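Local structure of RNA-binding protein Smaug (Drosophila melanogaster, 1OXJ) at residues L113-V118 with E153-H158. The protein binds RNA, recognising it through its SAM domain, which is followed by a helical PHAT domain in the same RNA-binding region. Numbering follows the deposited sequence.
Sequences LRFLKV and EAFMNH
Phe155 is the first residue of 153-158 to meet 113-118, on helix 111-127, reaching from the connection between helices 136-150 and 159-170 to lie against Phe115 and Leu116. Its CG stands anti to its own carbonyl carbon (chi1 -61°), which sends the ring across to the helix. At the far end of this ring CZ approaches CD2 of Phe115 at 3.6 Å. The two aromatic side chains run roughly at right angles, yet their ring planes differ by just 20°; with centroids 5.8 Å apart, the displacement leaves almost no overlap. With CG anti to its backbone N (chi1 -172°), Phe115 turns its ring so that CD2 meets Phe155, and its side chain also touches Leu90 of helix 83-91 and Ile145 and Ser149 of helix 136-150. Leu116 packs over one face of the Phe155 ring: its CD2 methyl sits 4.0 Å from the ring centroid and nearly on the ring normal, a CH-pi contact, while CG comes to 3.6 Å from CE1 of Phe155. The arrangement belongs to the all-helical PHAT domain, where it ties the link between the last two helices to the side of helix 111-127 and continues the apolar packing among the helices. After a turn in which His158 N donates to Phe155 O, His158 takes the N-cap position of helix 159-170. Its imidazole receives the other methyl of Leu116: CD1 lies over one face, 3.9 Å from the ring centroid and off-centre, in a second CH-pi contact. This methyl lies between the two rings, since Leu116 CD1 also touches CD1 of Phe155 at 3.7 Å. The His158 side chain in addition touches Leu101 in a neighbouring loop.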
loop_
_atom_site.group_PDB
_atom_site.type_symbol
_atom_site.label_atom_id
_atom_site.label_comp_id
_atom_site.label_asym_id
_atom_site.label_seq_id
_atom_site.Cartn_x
_atom_site.Cartn_y
_atom_site.Cartn_z
ATOM N N LEU A 113 -0.950 2.860 -9.389
ATOM C CA LEU A 113 -0.898 2.070 -10.616
ATOM C C LEU A 113 -0.022 0.821 -10.459
ATOM O O LEU A 113 -0.398 -0.261 -10.908
ATOM C CB LEU A 113 -0.356 2.932 -11.759
ATOM C CG LEU A 113 -0.562 2.411 -13.179
ATOM C CD1 LEU A 113 -2.060 2.414 -13.496
ATOM C CD2 LEU A 113 0.199 3.303 -14.170
ATOM N N ARG A 114 1.150 0.978 -9.846
ATOM C CA ARG A 114 2.053 -0.147 -9.646
ATOM C C ARG A 114 1.408 -1.163 -8.703
ATOM O O ARG A 114 1.565 -2.372 -8.878
ATOM C CB ARG A 114 3.383 0.326 -9.046
ATOM C CG ARG A 114 4.171 1.308 -9.934
ATOM C CD ARG A 114 4.308 0.779 -11.356
ATOM N NE ARG A 114 5.043 -0.486 -11.434
ATOM C CZ ARG A 114 6.371 -0.590 -11.519
ATOM N NH1 ARG A 114 7.134 0.494 -11.531
ATOM N NH2 ARG A 114 6.941 -1.785 -11.624
ATOM N N PHE A 115 0.691 -0.654 -7.703
ATOM C CA PHE A 115 0.017 -1.506 -6.728
ATOM C C PHE A 115 -1.056 -2.350 -7.410
ATOM O O PHE A 115 -1.159 -3.557 -7.171
ATOM C CB PHE A 115 -0.618 -0.649 -5.628
ATOM C CG PHE A 115 -1.161 -1.449 -4.480
ATOM C CD1 PHE A 115 -0.346 -1.786 -3.412
ATOM C CD2 PHE A 115 -2.487 -1.870 -4.476
ATOM C CE1 PHE A 115 -0.843 -2.539 -2.333
ATOM C CE2 PHE A 115 -2.999 -2.623 -3.409
ATOM C CZ PHE A 115 -2.169 -2.954 -2.335
ATOM N N LEU A 116 -1.862 -1.719 -8.257
ATOM C CA LEU A 116 -2.905 -2.440 -8.967
ATOM C C LEU A 116 -2.309 -3.435 -9.961
ATOM O O LEU A 116 -2.886 -4.497 -10.211
ATOM C CB LEU A 116 -3.836 -1.464 -9.686
ATOM C CG LEU A 116 -4.791 -0.661 -8.798
ATOM C CD1 LEU A 116 -5.592 0.277 -9.666
ATOM C CD2 LEU A 116 -5.720 -1.605 -8.027
ATOM N N LYS A 117 -1.150 -3.098 -10.523
ATOM C CA LYS A 117 -0.484 -3.996 -11.470
ATOM C C LYS A 117 -0.063 -5.274 -10.746
ATOM O O LYS A 117 -0.255 -6.378 -11.257
ATOM C CB LYS A 117 0.761 -3.331 -12.082
ATOM C CG LYS A 117 0.505 -2.553 -13.372
ATOM C CD LYS A 117 1.824 -2.058 -13.976
ATOM C CE LYS A 117 1.629 -1.454 -15.361
ATOM N NZ LYS A 117 0.850 -0.187 -15.318
ATOM N N VAL A 118 0.516 -5.115 -9.559
ATOM C CA VAL A 118 0.956 -6.253 -8.767
ATOM C C VAL A 118 -0.245 -7.098 -8.350
ATOM O O VAL A 118 -0.175 -8.330 -8.353
ATOM C CB VAL A 118 1.724 -5.796 -7.515
ATOM C CG1 VAL A 118 1.908 -6.971 -6.559
ATOM C CG2 VAL A 118 3.082 -5.227 -7.923
ATOM N N GLU A 153 -9.688 5.551 -1.591
ATOM C CA GLU A 153 -10.167 6.593 -2.491
ATOM C C GLU A 153 -9.356 6.733 -3.772
ATOM O O GLU A 153 -9.894 7.132 -4.806
ATOM C CB GLU A 153 -10.230 7.932 -1.752
ATOM C CG GLU A 153 -11.378 7.999 -0.749
ATOM C CD GLU A 153 -11.473 9.339 -0.045
ATOM O OE1 GLU A 153 -11.330 10.376 -0.729
ATOM O OE2 GLU A 153 -11.701 9.356 1.186
ATOM N N ALA A 154 -8.072 6.401 -3.712
ATOM C CA ALA A 154 -7.213 6.489 -4.886
ATOM C C ALA A 154 -7.616 5.459 -5.942
ATOM O O ALA A 154 -7.263 5.596 -7.113
ATOM C CB ALA A 154 -5.758 6.280 -4.483
ATOM N N PHE A 155 -8.359 4.433 -5.531
ATOM C CA PHE A 155 -8.797 3.390 -6.459
ATOM C C PHE A 155 -10.278 3.521 -6.770
ATOM O O PHE A 155 -10.906 2.597 -7.285
ATOM C CB PHE A 155 -8.527 1.995 -5.883
ATOM C CG PHE A 155 -7.077 1.717 -5.614
ATOM C CD1 PHE A 155 -6.093 2.169 -6.493
ATOM C CD2 PHE A 155 -6.691 0.993 -4.489
ATOM C CE1 PHE A 155 -4.746 1.907 -6.254
ATOM C CE2 PHE A 155 -5.348 0.724 -4.240
ATOM C CZ PHE A 155 -4.371 1.182 -5.124
ATOM N N MET A 156 -10.822 4.681 -6.436
ATOM C CA MET A 156 -12.219 4.998 -6.654
ATOM C C MET A 156 -12.762 4.468 -7.985
ATOM O O MET A 156 -13.794 3.795 -8.015
ATOM C CB MET A 156 -12.378 6.518 -6.586
ATOM C CG MET A 156 -13.779 7.046 -6.773
ATOM S SD MET A 156 -13.768 8.815 -6.431
ATOM C CE MET A 156 -13.732 8.769 -4.634
ATOM N N ASN A 157 -12.058 4.753 -9.077
ATOM C CA ASN A 157 -12.503 4.321 -10.401
ATOM C C ASN A 157 -12.129 2.895 -10.786
ATOM O O ASN A 157 -12.220 2.515 -11.956
ATOM C CB ASN A 157 -11.985 5.292 -11.461
ATOM C CG ASN A 157 -12.446 6.709 -11.210
ATOM O OD1 ASN A 157 -13.632 6.954 -10.986
ATOM N ND2 ASN A 157 -11.513 7.652 -11.245
ATOM N N HIS A 158 -11.720 2.107 -9.801
ATOM C CA HIS A 158 -11.346 0.720 -10.030
ATOM C C HIS A 158 -12.058 -0.172 -9.028
ATOM O O HIS A 158 -11.953 -1.396 -9.086
ATOM C CB HIS A 158 -9.836 0.553 -9.891
ATOM C CG HIS A 158 -9.094 0.685 -11.182
ATOM N ND1 HIS A 158 -8.960 -0.358 -12.072
ATOM C CD2 HIS A 158 -8.445 1.737 -11.734
ATOM C CE1 HIS A 158 -8.256 0.044 -13.116
ATOM N NE2 HIS A 158 -7.930 1.313 -12.934
#